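Local coordinates for K Homology domain-containing protein (Aeropyrum pernix, PDB 1TUA) that is of unknown molecular function but contains K homology domains and probably binds RNA, at residues K68-G73 / E77-L82; V92-V97 / N103-I108; V138-D143 / M148-A153. All blocks are in the same frame, centred on the assembly; numbering follows the deposited sequence.

Interaction 1: residues K68-G73 / E77-L82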
ATOM      1  N   LYS A  68       1.990   2.696  -8.093  1.00  8.71           N
ATOM      2  CA  LYS A  68       1.397   1.382  -7.886  1.00  9.85           C
ATOM      3  C   LYS A  68       0.294   1.456  -6.836  1.00  9.20           C
ATOM      4  O   LYS A  68      -0.766   0.857  -7.002  1.00  9.83           O
ATOM      5  CB  LYS A  68       2.467   0.375  -7.454  1.00 10.97           C
ATOM      6  CG  LYS A  68       1.913  -1.017  -7.180  1.00 16.25           C
ATOM      7  CD  LYS A  68       3.013  -1.971  -6.724  1.00 19.57           C
ATOM      8  CE  LYS A  68       2.454  -3.363  -6.414  1.00 23.26           C
ATOM      9  NZ  LYS A  68       3.493  -4.290  -5.852  1.00 25.64           N
ATOM     10  N   ALA A  69       0.543   2.198  -5.759  1.00  8.05           N
ATOM     11  CA  ALA A  69      -0.438   2.350  -4.684  1.00  8.12           C
ATOM     12  C   ALA A  69      -1.735   3.016  -5.173  1.00  8.01           C
ATOM     13  O   ALA A  69      -2.833   2.631  -4.761  1.00  8.80           O
ATOM     14  CB  ALA A  69       0.170   3.151  -3.526  1.00  7.59           C
ATOM     15  N   ILE A  70      -1.615   4.016  -6.042  1.00  7.06           N
ATOM     16  CA  ILE A  70      -2.800   4.690  -6.576  1.00  8.21           C
ATOM     17  C   ILE A  70      -3.557   3.732  -7.495  1.00  8.78           C
ATOM     18  O   ILE A  70      -4.791   3.673  -7.477  1.00  9.96           O
ATOM     19  CB  ILE A  70      -2.412   5.971  -7.351  1.00  8.81           C
ATOM     20  CG1 ILE A  70      -1.814   6.987  -6.370  1.00  8.86           C
ATOM     21  CG2 ILE A  70      -3.640   6.549  -8.085  1.00  8.70           C
ATOM     22  CD1 ILE A  70      -1.176   8.186  -7.040  1.00  8.32           C
ATOM     23  N   SER A  71      -2.809   2.975  -8.290  1.00  8.19           N
ATOM     24  CA  SER A  71      -3.399   1.986  -9.192  1.00  9.79           C
ATOM     25  C   SER A  71      -4.207   0.957  -8.391  1.00  9.74           C
ATOM     26  O   SER A  71      -5.283   0.532  -8.809  1.00 10.58           O
ATOM     27  CB  SER A  71      -2.289   1.274  -9.977  1.00 10.55           C
ATOM     28  OG  SER A  71      -2.822   0.283 -10.837  1.00 10.94           O
ATOM     29  N   LEU A  72      -3.680   0.570  -7.234  1.00 10.44           N
ATOM     30  CA  LEU A  72      -4.343  -0.401  -6.364  1.00 10.44           C
ATOM     31  C   LEU A  72      -5.619   0.119  -5.702  1.00 10.63           C
ATOM     32  O   LEU A  72      -6.420  -0.666  -5.182  1.00 11.79           O
ATOM     33  CB  LEU A  72      -3.367  -0.893  -5.293  1.00  9.88           C
ATOM     34  CG  LEU A  72      -2.296  -1.854  -5.817  1.00 10.08           C
ATOM     35  CD1 LEU A  72      -1.216  -2.042  -4.770  1.00 10.03           C
ATOM     36  CD2 LEU A  72      -2.940  -3.185  -6.180  1.00 12.56           C
ATOM     37  N   GLY A  73      -5.814   1.435  -5.707  1.00  9.69           N
ATOM     38  CA  GLY A  73      -7.025   1.982  -5.120  1.00  9.80           C
ATOM     39  C   GLY A  73      -6.865   3.130  -4.140  1.00 10.98           C
ATOM     40  O   GLY A  73      -7.840   3.818  -3.834  1.00 11.51           O
ATOM     41  N   GLU A  77      -3.404  11.281  -2.012  1.00 10.93           N
ATOM     42  CA  GLU A  77      -3.036  11.806  -0.707  1.00 11.77           C
ATOM     43  C   GLU A  77      -2.527  10.728   0.243  1.00 12.19           C
ATOM     44  O   GLU A  77      -1.598  10.967   1.011  1.00 14.63           O
ATOM     45  CB  GLU A  77      -4.225  12.531  -0.074  1.00 13.71           C
ATOM     46  CG  GLU A  77      -4.691  13.800  -0.806  1.00 19.44           C
ATOM     47  CD  GLU A  77      -5.398  13.527  -2.134  1.00 22.41           C
ATOM     48  OE1 GLU A  77      -5.983  12.435  -2.310  1.00 21.44           O
ATOM     49  OE2 GLU A  77      -5.387  14.425  -3.004  1.00 26.63           O
ATOM     50  N   LYS A  78      -3.132   9.544   0.210  1.00 10.31           N
ATOM     51  CA  LYS A  78      -2.674   8.472   1.087  1.00  9.29           C
ATOM     52  C   LYS A  78      -1.440   7.796   0.496  1.00  8.19           C
ATOM     53  O   LYS A  78      -0.498   7.464   1.217  1.00  8.62           O
ATOM     54  CB  LYS A  78      -3.783   7.444   1.305  1.00  9.16           C
ATOM     55  CG  LYS A  78      -4.886   7.931   2.229  1.00 11.78           C
ATOM     56  CD  LYS A  78      -6.018   6.921   2.314  1.00 15.21           C
ATOM     57  CE  LYS A  78      -7.034   7.286   3.392  1.00 16.32           C
ATOM     58  NZ  LYS A  78      -6.440   7.204   4.748  1.00 16.83           N
ATOM     59  N   ALA A  79      -1.441   7.605  -0.821  1.00  8.58           N
ATOM     60  CA  ALA A  79      -0.313   6.967  -1.503  1.00  8.90           C
ATOM     61  C   ALA A  79       1.007   7.722  -1.305  1.00  9.20           C
ATOM     62  O   ALA A  79       2.069   7.104  -1.253  1.00  9.16           O
ATOM     63  CB  ALA A  79      -0.615   6.833  -2.998  1.00  8.85           C
ATOM     64  N   PHE A  80       0.946   9.048  -1.200  1.00  9.95           N
ATOM     65  CA  PHE A  80       2.155   9.857  -1.012  1.00 10.77           C
ATOM     66  C   PHE A  80       2.937   9.473   0.240  1.00 10.95           C
ATOM     67  O   PHE A  80       4.115   9.807   0.379  1.00 11.19           O
ATOM     68  CB  PHE A  80       1.814  11.350  -0.953  1.00 10.87           C
ATOM     69  CG  PHE A  80       1.341  11.922  -2.260  1.00 15.89           C
ATOM     70  CD1 PHE A  80       1.844  11.454  -3.470  1.00 17.67           C
ATOM     71  CD2 PHE A  80       0.419  12.970  -2.280  1.00 19.33           C
ATOM     72  CE1 PHE A  80       1.441  12.020  -4.688  1.00 19.53           C
ATOM     73  CE2 PHE A  80       0.010  13.543  -3.492  1.00 21.30           C
ATOM     74  CZ  PHE A  80       0.526  13.064  -4.698  1.00 19.90           C
ATOM     75  N   ARG A  81       2.278   8.768   1.154  1.00 10.23           N
ATOM     76  CA  ARG A  81       2.934   8.327   2.380  1.00 10.46           C
ATOM     77  C   ARG A  81       4.133   7.448   2.039  1.00  9.54           C
ATOM     78  O   ARG A  81       5.094   7.371   2.802  1.00 10.38           O
ATOM     79  CB  ARG A  81       1.945   7.547   3.253  1.00 10.61           C
ATOM     80  CG  ARG A  81       2.566   6.903   4.492  1.00 10.28           C
ATOM     81  CD  ARG A  81       1.494   6.314   5.392  1.00 11.07           C
ATOM     82  NE  ARG A  81       2.071   5.567   6.505  1.00 11.19           N
ATOM     83  CZ  ARG A  81       1.374   5.133   7.553  1.00 11.05           C
ATOM     84  NH1 ARG A  81       0.073   5.377   7.629  1.00 10.52           N
ATOM     85  NH2 ARG A  81       1.980   4.456   8.521  1.00 10.96           N
ATOM     86  N   LEU A  82       4.072   6.791   0.886  1.00  9.48           N
ATOM     87  CA  LEU A  82       5.145   5.912   0.443  1.00  9.24           C
ATOM     88  C   LEU A  82       6.436   6.653   0.110  1.00 10.40           C
ATOM     89  O   LEU A  82       7.478   6.028  -0.095  1.00 11.77           O
ATOM     90  CB  LEU A  82       4.673   5.074  -0.754  1.00  8.82           C
ATOM     91  CG  LEU A  82       3.686   3.964  -0.352  1.00  8.24           C
ATOM     92  CD1 LEU A  82       2.947   3.435  -1.569  1.00  9.09           C
ATOM     93  CD2 LEU A  82       4.439   2.847   0.350  1.00  9.17           C
TER
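Ala69 and Ala79 bring the two helical segments together: their CA atoms are 5.6 Å apart, and Ala69 CB meets Ala79 CB at 3.8 Å. Beside this pair, Ile70 reaches across with its CG1, which touches Ala79 CB at 3.6 Å; CG1 sits beside the backbone N of Ile70 (chi1 -66°), the side from which it reaches Ala79. The Ala79 methyl is thus shared between Ala69 and Ile70. A turn further along 77-82, Leu82 presses CD1 against Ala69 CB at 3.4 Å, tighter than usual van der Waals contact, so this corner is closely fitted. The contact is buried and purely apolar, and the two facing alanines allow the backbones their close approach. Segment 68-73 closes at Gly73, whose positive phi ends helix 57-72 in a Schellman motif, with Gly73 N bonded to Ile70 O and, weakly, to Ala69 O. Further out, Val66 of the same helix packs on Ala79 and Leu82, and Val25 of helix 24-33 lies against Ile70. On another side Leu72 and Leu82 rest on strand 87-93. The pair belongs to the helical layer between the two three-stranded sheets of this four-layer alpha-beta sandwich.

Interaction 2: residues V92-V97 / N103-I108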
ATOM      1  N   VAL A  92      -2.067  -7.840  -0.333  1.00 14.11           N
ATOM      2  CA  VAL A  92      -2.640  -9.157  -0.095  1.00 15.02           C
ATOM      3  C   VAL A  92      -3.590  -9.420  -1.260  1.00 14.95           C
ATOM      4  O   VAL A  92      -4.585  -8.716  -1.431  1.00 14.29           O
ATOM      5  CB  VAL A  92      -3.434  -9.204   1.226  1.00 14.95           C
ATOM      6  CG1 VAL A  92      -4.156 -10.533   1.355  1.00 16.05           C
ATOM      7  CG2 VAL A  92      -2.488  -9.016   2.399  1.00 16.26           C
ATOM      8  N   ASP A  93      -3.261 -10.407  -2.087  1.00 14.82           N
ATOM      9  CA  ASP A  93      -4.118 -10.733  -3.221  1.00 15.73           C
ATOM     10  C   ASP A  93      -5.115 -11.771  -2.719  1.00 14.46           C
ATOM     11  O   ASP A  93      -4.757 -12.929  -2.491  1.00 13.46           O
ATOM     12  CB  ASP A  93      -3.301 -11.311  -4.379  1.00 18.41           C
ATOM     13  CG  ASP A  93      -4.115 -11.426  -5.657  1.00 21.89           C
ATOM     14  OD1 ASP A  93      -5.230 -11.986  -5.604  1.00 22.57           O
ATOM     15  OD2 ASP A  93      -3.644 -10.954  -6.714  1.00 24.75           O
ATOM     16  N   LEU A  94      -6.366 -11.347  -2.547  1.00 12.30           N
ATOM     17  CA  LEU A  94      -7.400 -12.229  -2.029  1.00 13.02           C
ATOM     18  C   LEU A  94      -7.705 -13.449  -2.900  1.00 13.59           C
ATOM     19  O   LEU A  94      -8.253 -14.436  -2.408  1.00 14.02           O
ATOM     20  CB  LEU A  94      -8.679 -11.426  -1.758  1.00 12.66           C
ATOM     21  CG  LEU A  94      -8.523 -10.282  -0.741  1.00 12.49           C
ATOM     22  CD1 LEU A  94      -9.831  -9.530  -0.592  1.00 12.58           C
ATOM     23  CD2 LEU A  94      -8.084 -10.843   0.605  1.00 14.11           C
ATOM     24  N   LYS A  95      -7.357 -13.399  -4.181  1.00 13.69           N
ATOM     25  CA  LYS A  95      -7.618 -14.547  -5.038  1.00 16.14           C
ATOM     26  C   LYS A  95      -6.690 -15.703  -4.675  1.00 17.23           C
ATOM     27  O   LYS A  95      -6.902 -16.844  -5.094  1.00 16.37           O
ATOM     28  CB  LYS A  95      -7.470 -14.170  -6.512  1.00 17.14           C
ATOM     29  CG  LYS A  95      -8.624 -13.328  -7.019  1.00 19.90           C
ATOM     30  CD  LYS A  95      -8.556 -13.124  -8.514  1.00 25.41           C
ATOM     31  CE  LYS A  95      -9.755 -12.324  -9.000  1.00 28.74           C
ATOM     32  NZ  LYS A  95      -9.682 -12.020 -10.457  1.00 33.00           N
ATOM     33  N   GLN A  96      -5.656 -15.401  -3.893  1.00 18.75           N
ATOM     34  CA  GLN A  96      -4.725 -16.430  -3.443  1.00 21.02           C
ATOM     35  C   GLN A  96      -5.442 -17.277  -2.402  1.00 21.10           C
ATOM     36  O   GLN A  96      -5.011 -18.378  -2.078  1.00 19.85           O
ATOM     37  CB  GLN A  96      -3.479 -15.804  -2.816  1.00 23.22           C
ATOM     38  CG  GLN A  96      -2.467 -15.321  -3.820  1.00 27.01           C
ATOM     39  CD  GLN A  96      -1.199 -14.823  -3.161  1.00 31.21           C
ATOM     40  OE1 GLN A  96      -0.633 -15.490  -2.298  1.00 34.76           O
ATOM     41  NE2 GLN A  96      -0.740 -13.651  -3.569  1.00 33.88           N
ATOM     42  N   VAL A  97      -6.545 -16.745  -1.883  1.00 22.35           N
ATOM     43  CA  VAL A  97      -7.336 -17.443  -0.876  1.00 23.62           C
ATOM     44  C   VAL A  97      -8.614 -18.030  -1.468  1.00 24.01           C
ATOM     45  O   VAL A  97      -8.870 -19.225  -1.345  1.00 25.34           O
ATOM     46  CB  VAL A  97      -7.735 -16.494   0.275  1.00 24.14           C
ATOM     47  CG1 VAL A  97      -8.583 -17.238   1.296  1.00 24.81           C
ATOM     48  CG2 VAL A  97      -6.494 -15.925   0.927  1.00 23.27           C
ATOM     49  N   ASN A 103     -18.422 -14.981  -5.226  1.00 22.79           N
ATOM     50  CA  ASN A 103     -19.229 -15.006  -4.013  1.00 22.21           C
ATOM     51  C   ASN A 103     -18.378 -15.161  -2.766  1.00 21.27           C
ATOM     52  O   ASN A 103     -18.670 -14.552  -1.737  1.00 21.40           O
ATOM     53  CB  ASN A 103     -20.272 -16.129  -4.076  1.00 25.09           C
ATOM     54  CG  ASN A 103     -21.402 -15.817  -5.047  1.00 27.83           C
ATOM     55  OD1 ASN A 103     -22.022 -14.750  -4.977  1.00 30.23           O
ATOM     56  ND2 ASN A 103     -21.681 -16.750  -5.956  1.00 30.22           N
ATOM     57  N   HIS A 104     -17.329 -15.974  -2.848  1.00 20.19           N
ATOM     58  CA  HIS A 104     -16.449 -16.160  -1.700  1.00 20.36           C
ATOM     59  C   HIS A 104     -15.661 -14.874  -1.465  1.00 17.56           C
ATOM     60  O   HIS A 104     -15.467 -14.449  -0.322  1.00 16.80           O
ATOM     61  CB  HIS A 104     -15.510 -17.348  -1.934  1.00 23.30           C
ATOM     62  CG  HIS A 104     -16.213 -18.671  -1.926  1.00 31.44           C
ATOM     63  ND1 HIS A 104     -15.556 -19.870  -2.114  1.00 34.81           N
ATOM     64  CD2 HIS A 104     -17.519 -18.985  -1.739  1.00 33.24           C
ATOM     65  CE1 HIS A 104     -16.425 -20.863  -2.040  1.00 35.74           C
ATOM     66  NE2 HIS A 104     -17.624 -20.353  -1.813  1.00 35.87           N
ATOM     67  N   LEU A 105     -15.232 -14.251  -2.558  1.00 16.87           N
ATOM     68  CA  LEU A 105     -14.489 -12.997  -2.485  1.00 17.03           C
ATOM     69  C   LEU A 105     -15.350 -11.957  -1.773  1.00 17.92           C
ATOM     70  O   LEU A 105     -14.891 -11.270  -0.862  1.00 19.08           O
ATOM     71  CB  LEU A 105     -14.147 -12.509  -3.889  1.00 17.36           C
ATOM     72  CG  LEU A 105     -13.444 -11.154  -3.972  1.00 18.91           C
ATOM     73  CD1 LEU A 105     -12.097 -11.237  -3.262  1.00 18.74           C
ATOM     74  CD2 LEU A 105     -13.276 -10.751  -5.428  1.00 18.73           C
ATOM     75  N   LYS A 106     -16.606 -11.846  -2.184  1.00 18.76           N
ATOM     76  CA  LYS A 106     -17.503 -10.889  -1.555  1.00 19.72           C
ATOM     77  C   LYS A 106     -17.658 -11.185  -0.070  1.00 19.80           C
ATOM     78  O   LYS A 106     -17.652 -10.273   0.749  1.00 20.88           O
ATOM     79  CB  LYS A 106     -18.882 -10.903  -2.229  1.00 22.68           C
ATOM     80  CG  LYS A 106     -18.887 -10.415  -3.668  1.00 26.34           C
ATOM     81  CD  LYS A 106     -20.308 -10.349  -4.222  1.00 30.64           C
ATOM     82  CE  LYS A 106     -21.131  -9.249  -3.542  1.00 34.32           C
ATOM     83  NZ  LYS A 106     -20.644  -7.855  -3.821  1.00 36.08           N
ATOM     84  N   ARG A 107     -17.795 -12.454   0.291  1.00 19.06           N
ATOM     85  CA  ARG A 107     -17.953 -12.781   1.701  1.00 20.11           C
ATOM     86  C   ARG A 107     -16.737 -12.414   2.535  1.00 18.94           C
ATOM     87  O   ARG A 107     -16.883 -11.825   3.605  1.00 18.33           O
ATOM     88  CB  ARG A 107     -18.284 -14.264   1.893  1.00 22.74           C
ATOM     89  CG  ARG A 107     -19.714 -14.606   1.531  1.00 29.61           C
ATOM     90  CD  ARG A 107     -20.198 -15.800   2.325  1.00 36.43           C
ATOM     91  NE  ARG A 107     -19.351 -16.970   2.117  1.00 42.63           N
ATOM     92  CZ  ARG A 107     -19.303 -17.671   0.988  1.00 46.21           C
ATOM     93  NH1 ARG A 107     -20.061 -17.328  -0.049  1.00 47.61           N
ATOM     94  NH2 ARG A 107     -18.493 -18.720   0.897  1.00 48.25           N
ATOM     95  N   ILE A 108     -15.537 -12.740   2.064  1.00 17.77           N
ATOM     96  CA  ILE A 108     -14.359 -12.400   2.855  1.00 17.57           C
ATOM     97  C   ILE A 108     -14.110 -10.898   2.900  1.00 15.96           C
ATOM     98  O   ILE A 108     -13.598 -10.391   3.896  1.00 16.44           O
ATOM     99  CB  ILE A 108     -13.072 -13.109   2.359  1.00 18.35           C
ATOM    100  CG1 ILE A 108     -12.731 -12.671   0.939  1.00 20.86           C
ATOM    101  CG2 ILE A 108     -13.251 -14.614   2.440  1.00 18.74           C
ATOM    102  CD1 ILE A 108     -11.331 -13.068   0.520  1.00 24.45           C
TER
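Leu94 and Leu105 mark the closest backbone approach, CA to CA 7.1 Å, where the chain leaving strand 87-93 bends into the short helix 95-98 and runs beside helix 102-113. Leu94 carries the contact alone from its segment, meeting two side chains one turn apart on that helix. Leu105 crosses it at about a right angle and touches it with a single methyl: CD1 lies 3.7 Å from Leu94 CB and 3.9 Å from Leu94 CD1. The CG of Leu105 stands anti to the backbone N (chi1 176°), and this together with a chi2 of 62° brings CD1 to Leu94. Ile108 instead slides alongside Leu94 in the opposite sense, its CD1 touching Leu94 CB and CD2, each at 3.9 Å. In a KH domain this is where the first strand hands over to the helices that flank the GXXG loop, here between helices 102-113 and 118-127, the loop that in relatives contacts RNA. Shortening Leu94 to an alanine would probably open a gap beside Leu105 and Ile108 and set their CD1 methyls free to shift. The bend itself is capped: Asp93 OD1 accepts from Lys95 N at 2.9 Å, approached nearly along the C-O axis though the N-H points off by some way (141°). Ala158 of helix 144-158 packs against both Leu94 and Ile108, while Tyr136 touches Leu105 and pairs its backbone with that of Leu94.

Interaction 3: residues V138-D143 / M148-A153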
ATOM      1  N   VAL A 138      -5.898  -6.213  -1.292  1.00  9.91           N
ATOM      2  CA  VAL A 138      -5.910  -5.340  -0.119  1.00  9.17           C
ATOM      3  C   VAL A 138      -4.500  -4.775   0.006  1.00  9.70           C
ATOM      4  O   VAL A 138      -3.549  -5.509   0.281  1.00 11.31           O
ATOM      5  CB  VAL A 138      -6.259  -6.087   1.162  1.00  9.69           C
ATOM      6  CG1 VAL A 138      -6.263  -5.116   2.332  1.00  8.83           C
ATOM      7  CG2 VAL A 138      -7.620  -6.746   1.013  1.00 10.15           C
ATOM      8  N   ALA A 139      -4.371  -3.473  -0.229  1.00  9.14           N
ATOM      9  CA  ALA A 139      -3.077  -2.796  -0.177  1.00  9.11           C
ATOM     10  C   ALA A 139      -2.853  -2.164   1.194  1.00  9.59           C
ATOM     11  O   ALA A 139      -3.772  -1.587   1.782  1.00  9.78           O
ATOM     12  CB  ALA A 139      -3.009  -1.732  -1.271  1.00 10.58           C
ATOM     13  N   ILE A 140      -1.617  -2.255   1.679  1.00  8.92           N
ATOM     14  CA  ILE A 140      -1.252  -1.743   2.993  1.00  8.26           C
ATOM     15  C   ILE A 140       0.000  -0.878   2.928  1.00  7.99           C
ATOM     16  O   ILE A 140       0.987  -1.261   2.309  1.00  9.62           O
ATOM     17  CB  ILE A 140      -0.948  -2.919   3.951  1.00  9.43           C
ATOM     18  CG1 ILE A 140      -2.141  -3.878   3.995  1.00 10.58           C
ATOM     19  CG2 ILE A 140      -0.585  -2.395   5.337  1.00  8.60           C
ATOM     20  CD1 ILE A 140      -1.789  -5.268   4.524  1.00 12.50           C
ATOM     21  N   ILE A 141      -0.041   0.275   3.586  1.00  8.66           N
ATOM     22  CA  ILE A 141       1.107   1.175   3.641  1.00  8.17           C
ATOM     23  C   ILE A 141       1.491   1.404   5.097  1.00  8.64           C
ATOM     24  O   ILE A 141       0.651   1.802   5.907  1.00  9.30           O
ATOM     25  CB  ILE A 141       0.796   2.557   3.012  1.00  9.02           C
ATOM     26  CG1 ILE A 141       0.470   2.406   1.517  1.00  8.10           C
ATOM     27  CG2 ILE A 141       1.994   3.486   3.212  1.00  9.39           C
ATOM     28  CD1 ILE A 141      -0.129   3.648   0.883  1.00  8.22           C
ATOM     29  N   GLY A 142       2.757   1.152   5.423  1.00  9.27           N
ATOM     30  CA  GLY A 142       3.248   1.354   6.782  1.00 11.23           C
ATOM     31  C   GLY A 142       4.706   0.935   6.858  1.00 12.17           C
ATOM     32  O   GLY A 142       5.272   0.551   5.835  1.00 11.82           O
ATOM     33  N   ASP A 143       5.341   1.012   8.030  1.00 13.24           N
ATOM     34  CA  ASP A 143       6.729   0.560   8.085  1.00 15.50           C
ATOM     35  C   ASP A 143       6.706  -0.963   8.032  1.00 15.53           C
ATOM     36  O   ASP A 143       5.661  -1.583   8.245  1.00 15.11           O
ATOM     37  CB  ASP A 143       7.491   1.087   9.328  1.00 17.40           C
ATOM     38  CG  ASP A 143       6.894   0.642  10.643  1.00 21.25           C
ATOM     39  OD1 ASP A 143       6.689  -0.572  10.842  1.00 23.08           O
ATOM     40  OD2 ASP A 143       6.644   1.517  11.499  1.00 25.96           O
ATOM     41  N   MET A 148       3.539  -5.698   7.903  1.00 12.57           N
ATOM     42  CA  MET A 148       3.499  -7.154   7.921  1.00 14.59           C
ATOM     43  C   MET A 148       2.497  -7.651   8.970  1.00 14.02           C
ATOM     44  O   MET A 148       1.850  -8.686   8.774  1.00 13.34           O
ATOM     45  CB  MET A 148       4.897  -7.735   8.182  1.00 17.14           C
ATOM     46  CG  MET A 148       5.881  -7.557   7.004  1.00 19.45           C
ATOM     47  SD  MET A 148       5.223  -8.112   5.381  1.00 19.37           S
ATOM     48  CE  MET A 148       5.137  -9.860   5.654  1.00 24.61           C
ATOM     49  N   ALA A 149       2.352  -6.909  10.068  1.00 12.17           N
ATOM     50  CA  ALA A 149       1.391  -7.286  11.110  1.00 11.18           C
ATOM     51  C   ALA A 149      -0.024  -7.168  10.541  1.00 11.05           C
ATOM     52  O   ALA A 149      -0.858  -8.060  10.718  1.00 11.30           O
ATOM     53  CB  ALA A 149       1.548  -6.378  12.324  1.00 10.50           C
ATOM     54  N   ALA A 150      -0.289  -6.062   9.850  1.00 10.35           N
ATOM     55  CA  ALA A 150      -1.593  -5.824   9.239  1.00  9.89           C
ATOM     56  C   ALA A 150      -1.893  -6.886   8.172  1.00 10.92           C
ATOM     57  O   ALA A 150      -3.017  -7.375   8.057  1.00 11.00           O
ATOM     58  CB  ALA A 150      -1.620  -4.430   8.612  1.00  9.47           C
ATOM     59  N   LYS A 151      -0.875  -7.231   7.389  1.00 11.47           N
ATOM     60  CA  LYS A 151      -1.019  -8.224   6.332  1.00 12.88           C
ATOM     61  C   LYS A 151      -1.502  -9.541   6.927  1.00 13.72           C
ATOM     62  O   LYS A 151      -2.426 -10.178   6.412  1.00 13.53           O
ATOM     63  CB  LYS A 151       0.328  -8.433   5.637  1.00 15.16           C
ATOM     64  CG  LYS A 151       0.341  -9.505   4.556  1.00 20.38           C
ATOM     65  CD  LYS A 151       1.765  -9.730   4.054  1.00 24.30           C
ATOM     66  CE  LYS A 151       1.824 -10.774   2.945  1.00 28.30           C
ATOM     67  NZ  LYS A 151       1.316 -10.256   1.641  1.00 30.74           N
ATOM     68  N   GLN A 152      -0.864  -9.944   8.020  1.00 12.67           N
ATOM     69  CA  GLN A 152      -1.218 -11.181   8.692  1.00 14.14           C
ATOM     70  C   GLN A 152      -2.668 -11.131   9.186  1.00 13.92           C
ATOM     71  O   GLN A 152      -3.431 -12.078   8.978  1.00 14.40           O
ATOM     72  CB  GLN A 152      -0.244 -11.421   9.851  1.00 17.35           C
ATOM     73  CG  GLN A 152      -0.519 -12.666  10.662  1.00 24.03           C
ATOM     74  CD  GLN A 152       0.525 -12.889  11.740  1.00 26.34           C
ATOM     75  OE1 GLN A 152       0.974 -11.945  12.396  1.00 28.86           O
ATOM     76  NE2 GLN A 152       0.908 -14.142  11.938  1.00 29.12           N
ATOM     77  N   ALA A 153      -3.053 -10.025   9.827  1.00 12.39           N
ATOM     78  CA  ALA A 153      -4.419  -9.878  10.326  1.00 12.08           C
ATOM     79  C   ALA A 153      -5.427  -9.984   9.177  1.00 12.93           C
ATOM     80  O   ALA A 153      -6.465 -10.644   9.306  1.00 12.34           O
ATOM     81  CB  ALA A 153      -4.574  -8.544  11.043  1.00 10.98           C
TER
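Ile140 points from strand 137-141 toward helix 144-158, and its two branches meet different parts of that helix. The longer branch runs onto the backbone: CD1 ends 3.5 Å from Lys151 CA and 3.6 Å from Lys151 N, with the carbonyl carbon of Ala150 also in contact. The shorter branch, CG2, instead meets a methyl, lying 4.0 Å from Ala150 CB. Torsions account for this division, since CG1 stands anti to the carbonyl carbon (chi1 -55°) and chi2 is extended, carrying CD1 onward to the helix while CG2 is left opposite the alanine. A small side chain at Ala150 lets the isoleucine come down on the helix backbone itself. Lys151 takes part through its base alone, CB being 4.0 Å from Ile140 CD1; beyond this its aliphatic chain leads away along the sheet, over Val90 and Val92 of the adjacent strand, before bending near the amino group.

Such packing of the third helix of the KH fold, 144-158, on the middle strand of an antiparallel sheet of order 1-3-2 is the core of a type I KH domain. Neighbouring strand residues Ala139 and Ile141 serve the opposite face of the sheet, where they meet Leu89 and Phe74. Between strand and helix the chain turns a corner at Gly142, which is itself extended, and Asp143 then caps the start of the helix and forms a salt bridge with Arg146. On the helix, Ala150 packs on Ile123 and Thr127 of helix 118-127; Ala149 and Ala153 touch that helix too and also meet helix 163-188.

The sheet that holds strands 87-93 and 137-141 ties the three contacts together. Interaction 1 backs onto one face of it and interaction 3 occupies the other: their centres are 14 Å apart, and Ile141 bridges them, its CG2 lying 3.6 Å from Arg81 CD and 3.8 Å from Leu82 CD2. Interactions 2 and 3 share the pairing of the two strands, with a probable hydrogen bond of 2.8 Å from Val92 N to Val138 O, and Val92 CG2 packs 3.6 Å from Lys151 CG. Interactions 1 and 2 do not touch, their nearest atoms being about 7 Å apart. Interaction 2 involves the helix that leads into the GXXG loop of the second KH domain, which in relatives contacts RNA and may do so here.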